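Local coordinates for protein salicylaldehyde dehydrogenase NahF (Pseudomonas putida, PDB 4JZ6) that probably oxidises salicylaldehyde to salicylate with NAD+ as hydride acceptor, a step of naphthalene degradation, at residues A[431-436]-A[448-453]; A[408-413]-A[437-442]; A[272-277]-A[287-292]; A[316-321]-A[402-407]. All coordinates share one frame; numbering follows the deposited sequence.

Contact 1: A[431-436]-A[448-453]; sequences RDINRA and VHINGS. With SO4 (sulfate ion), chain E.
Ile450 meets Ala436 through two of its branches at once: its CG2 rests 4.0 Å from Ala436 CB, and its CD1 reaches the first helical turn at 3.7 Å from Ala436 O. The gamma methyl lies opposite the backbone N and the CG1 branch beside it (chi1 -55°), which spreads the two arms over the same alanine. Ile433 extends the apolar patch, its CG1 lying 4.3 Å from Ile450 CG2. The same methylene also meets an amide, 3.8 Å from Asn451 ND2, where the two side chains pass each other at a slant.

The polar end of Asn451 serves the backbone as well, OD1 accepting from Gly430 N. Its positive phi fits the third position of the type II turn that runs from His449 to Gly452 and ends the strand. Both segments belong to the beta-alpha-beta unit 425-429, 433-442, 447-450 of the aldehyde dehydrogenase alpha/beta fold. Strand 447-450 is the last of its sheet within the chain, yet the sheet runs on in parallel pairing with a strand of the second subunit, where His449 ND1 also bonds to Thr490 OG1 of that subunit.

Capping begins the helix: Asp432 OD1 accepts from Arg435 N at 3.0 Å, the donor standing well above the carboxylate plane.

A separate, polar set holds the sulfate, probably acquired from the crystallisation liquor. The extended Arg431 turns its guanidinium edge to the ion, NH2 reaching O2 at 2.8 Å and NH1 reaching O3 at 3.2 Å; Arg320 NH1 adds a second charged donor, and Ile282 N and Asn283 N give backbone hydrogen bonds.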
loop_
_atom_site.group_PDB
_atom_site.type_symbol
_atom_site.label_atom_id
_atom_site.label_comp_id
_atom_site.label_asym_id
_atom_site.label_seq_id
_atom_site.Cartn_x
_atom_site.Cartn_y
_atom_site.Cartn_z
ATOM N N ARG A 431 25.446 -4.461 26.046
ATOM C CA ARG A 431 25.304 -3.862 27.369
ATOM C C ARG A 431 25.197 -2.330 27.335
ATOM O O ARG A 431 24.517 -1.744 28.177
ATOM C CB ARG A 431 26.424 -4.324 28.302
ATOM C CG ARG A 431 26.228 -5.732 28.827
ATOM C CD ARG A 431 27.268 -6.100 29.869
ATOM N NE ARG A 431 26.813 -7.221 30.687
ATOM C CZ ARG A 431 27.201 -8.481 30.521
ATOM N NH1 ARG A 431 28.071 -8.793 29.563
ATOM N NH2 ARG A 431 26.722 -9.428 31.319
ATOM N N ASP A 432 25.877 -1.692 26.378
ATOM C CA ASP A 432 25.696 -0.262 26.101
ATOM C C ASP A 432 24.470 -0.122 25.219
ATOM O O ASP A 432 24.509 -0.429 24.026
ATOM C CB ASP A 432 26.938 0.314 25.405
ATOM C CG ASP A 432 26.810 1.798 25.041
ATOM O OD1 ASP A 432 25.705 2.386 25.089
ATOM O OD2 ASP A 432 27.856 2.376 24.675
ATOM N N ILE A 433 23.377 0.342 25.815
ATOM C CA ILE A 433 22.129 0.476 25.090
ATOM C C ILE A 433 22.161 1.652 24.097
ATOM O O ILE A 433 21.549 1.585 23.022
ATOM C CB ILE A 433 20.918 0.536 26.056
ATOM C CG1 ILE A 433 20.515 -0.881 26.481
ATOM C CG2 ILE A 433 19.721 1.207 25.397
ATOM C CD1 ILE A 433 20.908 -1.256 27.875
ATOM N N ASN A 434 22.890 2.711 24.441
ATOM C CA ASN A 434 23.064 3.825 23.516
ATOM C C ASN A 434 23.596 3.311 22.197
ATOM O O ASN A 434 23.062 3.637 21.137
ATOM C CB ASN A 434 24.011 4.886 24.076
ATOM C CG ASN A 434 23.313 5.867 24.987
ATOM O OD1 ASN A 434 22.086 5.887 25.068
ATOM N ND2 ASN A 434 24.091 6.694 25.675
ATOM N N ARG A 435 24.632 2.484 22.267
ATOM C CA ARG A 435 25.163 1.866 21.063
ATOM C C ARG A 435 24.148 0.942 20.394
ATOM O O ARG A 435 23.863 1.085 19.203
ATOM C CB ARG A 435 26.441 1.093 21.346
ATOM C CG ARG A 435 26.883 0.295 20.144
ATOM C CD ARG A 435 28.353 -0.013 20.194
ATOM N NE ARG A 435 28.628 -1.265 20.887
ATOM C CZ ARG A 435 29.832 -1.820 20.945
ATOM N NH1 ARG A 435 30.859 -1.230 20.355
ATOM N NH2 ARG A 435 30.013 -2.964 21.586
ATOM N N ALA A 436 23.610 -0.007 21.157
ATOM C CA ALA A 436 22.630 -0.950 20.624
ATOM C C ALA A 436 21.513 -0.213 19.881
ATOM O O ALA A 436 21.036 -0.670 18.841
ATOM C CB ALA A 436 22.061 -1.811 21.741
ATOM N N VAL A 448 12.566 -4.282 15.637
ATOM C CA VAL A 448 13.893 -4.283 16.254
ATOM C C VAL A 448 13.764 -4.469 17.768
ATOM O O VAL A 448 13.032 -3.732 18.431
ATOM C CB VAL A 448 14.658 -2.975 15.961
ATOM C CG1 VAL A 448 15.971 -2.946 16.712
ATOM C CG2 VAL A 448 14.898 -2.831 14.473
ATOM N N HIS A 449 14.463 -5.458 18.315
ATOM C CA HIS A 449 14.355 -5.734 19.745
ATOM C C HIS A 449 15.684 -5.589 20.467
ATOM O O HIS A 449 16.593 -6.410 20.297
ATOM C CB HIS A 449 13.743 -7.114 19.975
ATOM C CG HIS A 449 12.397 -7.270 19.344
ATOM N ND1 HIS A 449 11.297 -6.546 19.753
ATOM C CD2 HIS A 449 11.980 -8.039 18.312
ATOM C CE1 HIS A 449 10.257 -6.871 19.011
ATOM N NE2 HIS A 449 10.641 -7.778 18.130
ATOM N N ILE A 450 15.794 -4.533 21.269
ATOM C CA ILE A 450 17.033 -4.251 21.987
ATOM C C ILE A 450 17.164 -5.181 23.187
ATOM O O ILE A 450 16.380 -5.108 24.138
ATOM C CB ILE A 450 17.113 -2.788 22.439
ATOM C CG1 ILE A 450 16.938 -1.845 21.241
ATOM C CG2 ILE A 450 18.424 -2.531 23.153
ATOM C CD1 ILE A 450 17.863 -2.134 20.073
ATOM N N ASN A 451 18.163 -6.054 23.123
ATOM C CA ASN A 451 18.338 -7.122 24.099
ATOM C C ASN A 451 17.099 -8.025 24.194
ATOM O O ASN A 451 16.684 -8.428 25.278
ATOM C CB ASN A 451 18.743 -6.552 25.458
ATOM C CG ASN A 451 20.084 -5.849 25.413
ATOM O OD1 ASN A 451 21.065 -6.394 24.914
ATOM N ND2 ASN A 451 20.130 -4.630 25.929
ATOM N N GLY A 452 16.522 -8.337 23.037
ATOM C CA GLY A 452 15.401 -9.254 22.960
ATOM C C GLY A 452 15.529 -10.212 21.789
ATOM O O GLY A 452 16.357 -10.004 20.903
ATOM N N SER A 453 14.713 -11.261 21.778
ATOM C CA SER A 453 14.756 -12.230 20.687
ATOM C C SER A 453 14.166 -11.638 19.412
ATOM O O SER A 453 13.565 -10.563 19.440
ATOM C CB SER A 453 13.998 -13.506 21.065
ATOM O OG SER A 453 12.601 -13.351 20.878
HETATM S S SO4 E . 28.364 -12.639 30.129
HETATM O O1 SO4 E . 29.751 -13.086 30.002
HETATM O O2 SO4 E . 28.259 -11.741 31.276
HETATM O O3 SO4 E . 27.995 -11.925 28.912
HETATM O O4 SO4 E . 27.469 -13.782 30.322
#

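Contact 2: A[408-413]-A[437-442]; sequences KGEAEA and LRVGMS. With SO4 (sulfate ion), chain F.
Helix 410-418 starts beside the latter part of helix 433-442, the backbones drawing closest at Glu410 and Val439, whose CA atoms are 7.2 Å apart. The two are successive helices on one face of the parallel core of an alpha/beta sheet: the first follows strand 401-407, the second follows strand 425-429, and Ala413 and Val439 both pack on Ile275 of the sheet below.

On the solvent side the joint is ionic. Glu410 sends CG away on the far side from its own nitrogen (chi1 163°), stays extended beyond it and crosses Arg438 at about a right angle. Both carboxylate oxygens turn to a single nitrogen, Arg438 NH1: OE2 lies 2.6 Å from it in a salt bridge, and OE1 accepts its hydrogen bond at 2.9 Å on the syn side. The acid lies at the guanidinium edge, the two planes only 18° apart. The aliphatic part of the arginine passes the acid, CD 3.5 Å from Glu410 OE1, and the bend at chi3 then turns the guanidinium so that NH1 meets the carboxylate. Deeper in, Glu410 CG lies 4.3 Å from Val439 CG1.

The start of the helix at Gly409 also holds a sulfate, probably from the crystallisation liquor. The backbone angles of Gly409 are ones that glycine adopts readily. Glu410 N gives a weak bond to sulfate O3, and Ala411 N a straighter one to sulfate O4, 3.2 Å long at 169°.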
loop_
_atom_site.group_PDB
_atom_site.type_symbol
_atom_site.label_atom_id
_atom_site.label_comp_id
_atom_site.label_asym_id
_atom_site.label_seq_id
_atom_site.Cartn_x
_atom_site.Cartn_y
_atom_site.Cartn_z
ATOM N N LYS A 408 33.438 -7.603 12.466
ATOM C CA LYS A 408 34.294 -6.754 13.277
ATOM C C LYS A 408 33.729 -5.345 13.354
ATOM O O LYS A 408 33.813 -4.577 12.398
ATOM C CB LYS A 408 35.718 -6.722 12.712
ATOM C CG LYS A 408 36.544 -7.946 13.071
ATOM C CD LYS A 408 37.449 -8.379 11.922
ATOM C CE LYS A 408 38.199 -9.666 12.262
ATOM N NZ LYS A 408 39.080 -10.128 11.147
ATOM N N GLY A 409 33.141 -5.010 14.493
ATOM C CA GLY A 409 32.745 -3.641 14.745
ATOM C C GLY A 409 31.283 -3.341 14.498
ATOM O O GLY A 409 30.574 -4.076 13.804
ATOM N N GLU A 410 30.845 -2.226 15.072
ATOM C CA GLU A 410 29.463 -1.789 15.010
ATOM C C GLU A 410 29.021 -1.489 13.584
ATOM O O GLU A 410 27.908 -1.840 13.179
ATOM C CB GLU A 410 29.302 -0.554 15.888
ATOM C CG GLU A 410 28.056 0.253 15.642
ATOM C CD GLU A 410 28.031 1.494 16.497
ATOM O OE1 GLU A 410 27.102 2.315 16.340
ATOM O OE2 GLU A 410 28.950 1.647 17.332
ATOM N N ALA A 411 29.903 -0.847 12.822
ATOM C CA ALA A 411 29.584 -0.473 11.449
ATOM C C ALA A 411 29.345 -1.700 10.572
ATOM O O ALA A 411 28.349 -1.762 9.848
ATOM C CB ALA A 411 30.676 0.406 10.867
ATOM N N GLU A 412 30.252 -2.674 10.650
ATOM C CA GLU A 412 30.148 -3.882 9.833
ATOM C C GLU A 412 28.907 -4.691 10.206
ATOM O O GLU A 412 28.290 -5.324 9.349
ATOM C CB GLU A 412 31.416 -4.744 9.929
ATOM C CG GLU A 412 31.393 -5.956 8.997
ATOM C CD GLU A 412 32.577 -6.893 9.184
ATOM O OE1 GLU A 412 33.320 -6.743 10.176
ATOM O OE2 GLU A 412 32.762 -7.790 8.335
ATOM N N ALA A 413 28.539 -4.655 11.484
ATOM C CA ALA A 413 27.321 -5.315 11.942
ATOM C C ALA A 413 26.098 -4.737 11.235
ATOM O O ALA A 413 25.264 -5.475 10.708
ATOM C CB ALA A 413 27.175 -5.184 13.448
ATOM N N LEU A 437 21.131 0.947 20.409
ATOM C CA LEU A 437 20.115 1.791 19.787
ATOM C C LEU A 437 20.562 2.350 18.437
ATOM O O LEU A 437 19.767 2.399 17.496
ATOM C CB LEU A 437 19.713 2.930 20.728
ATOM C CG LEU A 437 18.657 2.579 21.784
ATOM C CD1 LEU A 437 18.582 3.647 22.861
ATOM C CD2 LEU A 437 17.303 2.398 21.131
ATOM N N ARG A 438 21.826 2.770 18.346
ATOM C CA ARG A 438 22.392 3.268 17.090
ATOM C C ARG A 438 22.210 2.252 15.975
ATOM O O ARG A 438 21.654 2.561 14.919
ATOM C CB ARG A 438 23.887 3.564 17.231
ATOM C CG ARG A 438 24.237 4.739 18.101
ATOM C CD ARG A 438 25.705 5.065 17.931
ATOM N NE ARG A 438 26.385 5.221 19.211
ATOM C CZ ARG A 438 27.336 4.408 19.656
ATOM N NH1 ARG A 438 27.734 3.382 18.923
ATOM N NH2 ARG A 438 27.897 4.628 20.835
ATOM N N VAL A 439 22.684 1.035 16.214
ATOM C CA VAL A 439 22.509 -0.026 15.233
ATOM C C VAL A 439 21.022 -0.358 15.081
ATOM O O VAL A 439 20.520 -0.501 13.964
ATOM C CB VAL A 439 23.382 -1.278 15.547
ATOM C CG1 VAL A 439 24.177 -1.066 16.808
ATOM C CG2 VAL A 439 22.539 -2.542 15.630
ATOM N N GLY A 440 20.316 -0.439 16.202
ATOM C CA GLY A 440 18.900 -0.751 16.170
ATOM C C GLY A 440 18.143 0.202 15.267
ATOM O O GLY A 440 17.273 -0.202 14.497
ATOM N N MET A 441 18.498 1.476 15.343
ATOM C CA MET A 441 17.792 2.488 14.580
ATOM C C MET A 441 18.239 2.555 13.122
ATOM O O MET A 441 17.482 2.991 12.252
ATOM C CB MET A 441 17.916 3.838 15.275
ATOM C CG MET A 441 16.916 3.991 16.403
ATOM S SD MET A 441 17.056 5.572 17.226
ATOM C CE MET A 441 18.354 5.239 18.403
ATOM N N SER A 442 19.457 2.093 12.859
ATOM C CA SER A 442 20.031 2.155 11.519
ATOM C C SER A 442 19.671 0.960 10.634
ATOM O O SER A 442 19.728 1.063 9.409
ATOM C CB SER A 442 21.552 2.305 11.602
ATOM O OG SER A 442 21.904 3.530 12.219
HETATM S S SO4 F . 33.480 0.204 14.987
HETATM O O1 SO4 F . 32.595 1.281 15.420
HETATM O O2 SO4 F . 34.814 0.755 14.765
HETATM O O3 SO4 F . 33.556 -0.817 16.036
HETATM O O4 SO4 F . 32.970 -0.364 13.739
#

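Contact 3: A[272-277]-A[287-292]; sequences SPLIVL and KAAVFG
Leu274 carries this contact from the strand side with one methyl, CD2, which presses on the helix at two alanines. It lies 3.8 Å from Ala289 CB and equally far from the backbone nitrogen, Ala289 N, while Ala288 CB stands further off at 4.3 Å. Placing CG anti to the strand nitrogen (chi1 -164°) sends the branch out toward the helix. Small residues on the helix let its backbone come close, with Leu274 CA and Ala289 CA 7.0 Å apart.

The two segments are the first strand and the helix of the beta-alpha-beta unit 273-276, 282-294, 306-310 in the aldehyde dehydrogenase alpha/beta fold. The connection from this helix to the next strand includes Cys301, one of the residues lining the salicylaldehyde pocket, although the present contact lies away from it. Leu307 of the third element touches both Leu274 and Ala289, and Phe429 touches Leu274 and Ala288.

Polar bonding here belongs to each element separately: Leu274 pairs with Arg306 in the sheet, and inside the helix Gly292 N donates to Ala288 O at 2.9 Å. Towards the dimer interface, Lys287 NZ forms a salt bridge with Glu495 OE2 of the second subunit.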
loop_
_atom_site.group_PDB
_atom_site.type_symbol
_atom_site.label_atom_id
_atom_site.label_comp_id
_atom_site.label_asym_id
_atom_site.label_seq_id
_atom_site.Cartn_x
_atom_site.Cartn_y
_atom_site.Cartn_z
ATOM N N SER A 272 15.672 -13.070 9.645
ATOM C CA SER A 272 15.795 -12.267 10.855
ATOM C C SER A 272 17.059 -12.542 11.666
ATOM O O SER A 272 17.292 -13.670 12.108
ATOM C CB SER A 272 14.550 -12.459 11.713
ATOM O OG SER A 272 13.421 -11.926 11.044
ATOM N N PRO A 273 17.881 -11.498 11.864
ATOM C CA PRO A 273 19.186 -11.639 12.514
ATOM C C PRO A 273 19.161 -11.292 13.999
ATOM O O PRO A 273 18.380 -10.440 14.432
ATOM C CB PRO A 273 20.034 -10.603 11.775
ATOM C CG PRO A 273 19.051 -9.492 11.481
ATOM C CD PRO A 273 17.683 -10.136 11.330
ATOM N N LEU A 274 20.013 -11.957 14.771
ATOM C CA LEU A 274 20.306 -11.508 16.121
ATOM C C LEU A 274 21.707 -10.908 16.117
ATOM O O LEU A 274 22.698 -11.609 15.877
ATOM C CB LEU A 274 20.213 -12.662 17.119
ATOM C CG LEU A 274 20.111 -12.274 18.598
ATOM C CD1 LEU A 274 18.767 -11.622 18.869
ATOM C CD2 LEU A 274 20.317 -13.463 19.516
ATOM N N ILE A 275 21.790 -9.602 16.352
ATOM C CA ILE A 275 23.082 -8.927 16.399
ATOM C C ILE A 275 23.676 -8.979 17.807
ATOM O O ILE A 275 23.121 -8.414 18.759
ATOM C CB ILE A 275 22.978 -7.463 15.950
ATOM C CG1 ILE A 275 22.367 -7.377 14.547
ATOM C CG2 ILE A 275 24.345 -6.806 15.992
ATOM C CD1 ILE A 275 22.157 -5.970 14.047
ATOM N N VAL A 276 24.807 -9.667 17.929
ATOM C CA VAL A 276 25.495 -9.803 19.204
ATOM C C VAL A 276 26.777 -8.986 19.163
ATOM O O VAL A 276 27.772 -9.424 18.595
ATOM C CB VAL A 276 25.826 -11.277 19.490
ATOM C CG1 VAL A 276 26.373 -11.444 20.886
ATOM C CG2 VAL A 276 24.591 -12.134 19.303
ATOM N N LEU A 277 26.744 -7.793 19.753
ATOM C CA LEU A 277 27.890 -6.881 19.725
ATOM C C LEU A 277 28.958 -7.370 20.687
ATOM O O LEU A 277 28.724 -8.315 21.436
ATOM C CB LEU A 277 27.465 -5.449 20.070
ATOM C CG LEU A 277 26.302 -4.868 19.255
ATOM C CD1 LEU A 277 25.766 -3.611 19.889
ATOM C CD2 LEU A 277 26.712 -4.597 17.823
ATOM N N LYS A 287 20.348 -17.197 25.291
ATOM C CA LYS A 287 18.955 -17.536 25.576
ATOM C C LYS A 287 18.008 -17.037 24.487
ATOM O O LYS A 287 17.127 -17.765 24.031
ATOM C CB LYS A 287 18.528 -17.006 26.950
ATOM C CG LYS A 287 19.293 -17.629 28.108
ATOM C CD LYS A 287 18.559 -17.496 29.432
ATOM C CE LYS A 287 18.656 -16.098 30.016
ATOM N NZ LYS A 287 17.938 -16.006 31.324
ATOM N N ALA A 288 18.197 -15.798 24.059
ATOM C CA ALA A 288 17.366 -15.254 22.995
ATOM C C ALA A 288 17.631 -16.007 21.703
ATOM O O ALA A 288 16.714 -16.274 20.928
ATOM C CB ALA A 288 17.635 -13.779 22.811
ATOM N N ALA A 289 18.896 -16.349 21.479
ATOM C CA ALA A 289 19.283 -17.056 20.269
ATOM C C ALA A 289 18.638 -18.440 20.222
ATOM O O ALA A 289 17.992 -18.795 19.236
ATOM C CB ALA A 289 20.799 -17.157 20.168
ATOM N N VAL A 290 18.809 -19.210 21.296
ATOM C CA VAL A 290 18.233 -20.550 21.389
ATOM C C VAL A 290 16.724 -20.531 21.153
ATOM O O VAL A 290 16.191 -21.351 20.403
ATOM C CB VAL A 290 18.536 -21.199 22.749
ATOM C CG1 VAL A 290 17.756 -22.487 22.910
ATOM C CG2 VAL A 290 20.017 -21.467 22.869
ATOM N N PHE A 291 16.050 -19.571 21.776
ATOM C CA PHE A 291 14.604 -19.454 21.663
ATOM C C PHE A 291 14.152 -19.076 20.256
ATOM O O PHE A 291 13.313 -19.759 19.660
ATOM C CB PHE A 291 14.081 -18.432 22.672
ATOM C CG PHE A 291 12.626 -18.101 22.501
ATOM C CD1 PHE A 291 11.647 -19.003 22.876
ATOM C CD2 PHE A 291 12.240 -16.879 21.983
ATOM C CE1 PHE A 291 10.310 -18.698 22.723
ATOM C CE2 PHE A 291 10.907 -16.564 21.829
ATOM C CZ PHE A 291 9.940 -17.475 22.198
ATOM N N GLY A 292 14.703 -17.981 19.737
ATOM C CA GLY A 292 14.298 -17.455 18.446
ATOM C C GLY A 292 14.662 -18.372 17.295
ATOM O O GLY A 292 13.986 -18.396 16.271
#

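Contact 4: A[316-321]-A[402-407]; sequences EFVARF and TVVIRC. With SO4 (sulfate ion), chain E.
A guanidinium nitrogen rests against a valine methyl here: Arg406 NH1 lies 4.1 Å from Val318 CG2, the two side chains crossing at about a right angle. The arginine reaches that place through its length, its chain extended from CG to NE, and the charge is answered by salt bridges from NH1 to Asp384 and Asp315.

The same valine methyl has a second neighbour, Val404 CG1, at 4.0 Å. In Val404 this methyl is anti to the backbone N (chi1 -169°), directed at the helix. One turn along, Phe321 offers the edge of its ring to Thr402, whose CG2 sits 4.0 Å from both CE2 and CZ, near the ring plane. The threonine hydroxyl is engaged separately, bonded to Thr304 O.

Helix 311-327 lies over the parallel core of the sheet and runs nearly antiparallel to strand 401-407, the segment axes 166° apart in direction and 11.1 Å apart at closest approach. This is the usual layering of an alpha/beta domain, and Val309 on the neighbouring strand 306-310 packs beside Val404 and beneath Phe317.

Beyond the packed layer, Arg320 NH1 donates to sulfate O4 at 3.2 Å with the oxygen in its guanidinium plane. Within the two segments the meeting is thus largely apolar, while the Arg406-Asp315 salt bridge probably adds a charged tie between the same helix and strand.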
loop_
_atom_site.group_PDB
_atom_site.type_symbol
_atom_site.label_atom_id
_atom_site.label_comp_id
_atom_site.label_asym_id
_atom_site.label_seq_id
_atom_site.Cartn_x
_atom_site.Cartn_y
_atom_site.Cartn_z
ATOM N N GLU A 316 33.348 -17.672 22.012
ATOM C CA GLU A 316 32.737 -17.943 23.305
ATOM C C GLU A 316 31.232 -18.096 23.152
ATOM O O GLU A 316 30.641 -19.039 23.677
ATOM C CB GLU A 316 33.051 -16.825 24.292
ATOM C CG GLU A 316 32.429 -17.007 25.663
ATOM C CD GLU A 316 32.626 -15.787 26.551
ATOM O OE1 GLU A 316 33.391 -14.872 26.160
ATOM O OE2 GLU A 316 32.011 -15.737 27.639
ATOM N N PHE A 317 30.620 -17.167 22.422
ATOM C CA PHE A 317 29.178 -17.191 22.191
ATOM C C PHE A 317 28.737 -18.455 21.466
ATOM O O PHE A 317 27.739 -19.077 21.839
ATOM C CB PHE A 317 28.734 -15.968 21.389
ATOM C CG PHE A 317 27.314 -16.044 20.913
ATOM C CD1 PHE A 317 26.273 -15.653 21.740
ATOM C CD2 PHE A 317 27.017 -16.512 19.640
ATOM C CE1 PHE A 317 24.964 -15.728 21.306
ATOM C CE2 PHE A 317 25.712 -16.592 19.201
ATOM C CZ PHE A 317 24.683 -16.199 20.033
ATOM N N VAL A 318 29.469 -18.815 20.416
ATOM C CA VAL A 318 29.146 -20.003 19.633
ATOM C C VAL A 318 29.228 -21.260 20.495
ATOM O O VAL A 318 28.386 -22.150 20.390
ATOM C CB VAL A 318 30.057 -20.135 18.382
ATOM C CG1 VAL A 318 29.876 -21.490 17.714
ATOM C CG2 VAL A 318 29.763 -19.025 17.393
ATOM N N ALA A 319 30.226 -21.316 21.370
ATOM C CA ALA A 319 30.388 -22.466 22.255
ATOM C C ALA A 319 29.175 -22.662 23.170
ATOM O O ALA A 319 28.660 -23.773 23.296
ATOM C CB ALA A 319 31.665 -22.340 23.071
ATOM N N ARG A 320 28.719 -21.582 23.798
ATOM C CA ARG A 320 27.563 -21.659 24.688
ATOM C C ARG A 320 26.299 -22.014 23.911
ATOM O O ARG A 320 25.526 -22.879 24.327
ATOM C CB ARG A 320 27.362 -20.344 25.447
ATOM C CG ARG A 320 28.558 -19.913 26.276
ATOM C CD ARG A 320 28.131 -18.942 27.366
ATOM N NE ARG A 320 29.246 -18.144 27.870
ATOM C CZ ARG A 320 29.104 -17.068 28.640
ATOM N NH1 ARG A 320 27.892 -16.660 28.997
ATOM N NH2 ARG A 320 30.172 -16.394 29.051
ATOM N N PHE A 321 26.102 -21.333 22.786
ATOM C CA PHE A 321 24.970 -21.572 21.898
ATOM C C PHE A 321 24.895 -23.054 21.524
ATOM O O PHE A 321 23.825 -23.665 21.568
ATOM C CB PHE A 321 25.129 -20.712 20.642
ATOM C CG PHE A 321 23.912 -20.664 19.765
ATOM C CD1 PHE A 321 22.654 -20.951 20.273
ATOM C CD2 PHE A 321 24.030 -20.325 18.423
ATOM C CE1 PHE A 321 21.535 -20.904 19.453
ATOM C CE2 PHE A 321 22.922 -20.274 17.602
ATOM C CZ PHE A 321 21.671 -20.565 18.114
ATOM N N THR A 402 20.283 -22.685 11.636
ATOM C CA THR A 402 20.578 -21.260 11.686
ATOM C C THR A 402 22.076 -21.018 11.457
ATOM O O THR A 402 22.899 -21.917 11.673
ATOM C CB THR A 402 20.099 -20.636 13.016
ATOM O OG1 THR A 402 20.009 -19.213 12.878
ATOM C CG2 THR A 402 21.041 -20.991 14.160
ATOM N N VAL A 403 22.423 -19.810 11.006
ATOM C CA VAL A 403 23.802 -19.509 10.620
ATOM C C VAL A 403 24.462 -18.396 11.437
ATOM O O VAL A 403 23.812 -17.433 11.855
ATOM C CB VAL A 403 23.919 -19.161 9.118
ATOM C CG1 VAL A 403 23.358 -20.284 8.270
ATOM C CG2 VAL A 403 23.217 -17.851 8.808
ATOM N N VAL A 404 25.764 -18.547 11.660
ATOM C CA VAL A 404 26.553 -17.541 12.355
ATOM C C VAL A 404 27.429 -16.777 11.368
ATOM O O VAL A 404 28.248 -17.370 10.663
ATOM C CB VAL A 404 27.464 -18.170 13.426
ATOM C CG1 VAL A 404 28.054 -17.097 14.310
ATOM C CG2 VAL A 404 26.689 -19.168 14.259
ATOM N N ILE A 405 27.242 -15.461 11.309
ATOM C CA ILE A 405 28.135 -14.610 10.536
ATOM C C ILE A 405 28.947 -13.753 11.493
ATOM O O ILE A 405 28.392 -12.998 12.290
ATOM C CB ILE A 405 27.370 -13.695 9.575
ATOM C CG1 ILE A 405 26.377 -14.510 8.744
ATOM C CG2 ILE A 405 28.348 -12.959 8.681
ATOM C CD1 ILE A 405 25.336 -13.670 8.042
ATOM N N ARG A 406 30.264 -13.894 11.431
ATOM C CA ARG A 406 31.142 -13.135 12.304
ATOM C C ARG A 406 31.462 -11.793 11.666
ATOM O O ARG A 406 31.521 -11.676 10.441
ATOM C CB ARG A 406 32.421 -13.921 12.582
ATOM C CG ARG A 406 32.200 -15.155 13.435
ATOM C CD ARG A 406 33.300 -16.176 13.249
ATOM N NE ARG A 406 33.078 -17.357 14.076
ATOM C CZ ARG A 406 33.804 -17.676 15.143
ATOM N NH1 ARG A 406 33.517 -18.773 15.832
ATOM N NH2 ARG A 406 34.822 -16.909 15.518
ATOM N N CYS A 407 31.659 -10.777 12.501
ATOM C CA CYS A 407 31.947 -9.436 12.010
ATOM C C CYS A 407 32.865 -8.693 12.958
ATOM O O CYS A 407 33.047 -9.096 14.107
ATOM C CB CYS A 407 30.655 -8.639 11.828
ATOM S SG CYS A 407 29.816 -8.188 13.372
HETATM S S SO4 E . 28.364 -12.639 30.129
HETATM O O1 SO4 E . 29.751 -13.086 30.002
HETATM O O2 SO4 E . 28.259 -11.741 31.276
HETATM O O3 SO4 E . 27.995 -11.925 28.912
HETATM O O4 SO4 E . 27.469 -13.782 30.322
#

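Overall arrangement
All four contacts build layers around one seven-stranded sheet. Contacts 1, 3 and 4 are buried helix-to-strand joints; contact 2 is partly buried and sets helix against helix. Their chemistry follows this: mostly aliphatic and ring carbons in the buried contacts, with an amide and a guanidinium nitrogen against aliphatic groups in contacts 1 and 4, and a salt bridge at the more exposed contact 2. Contacts 1 and 2 share helix 433-442, and Ile275 of the 272-277 segment lies under contact 2. On the other face, contacts 3 and 4 touch directly, Ala289 and Val290 against Phe317 and Phe321. Contacts 1 and 4 are linked by one sulfate through Arg431 and Arg320. Contacts 1 to 3 also touch the second subunit.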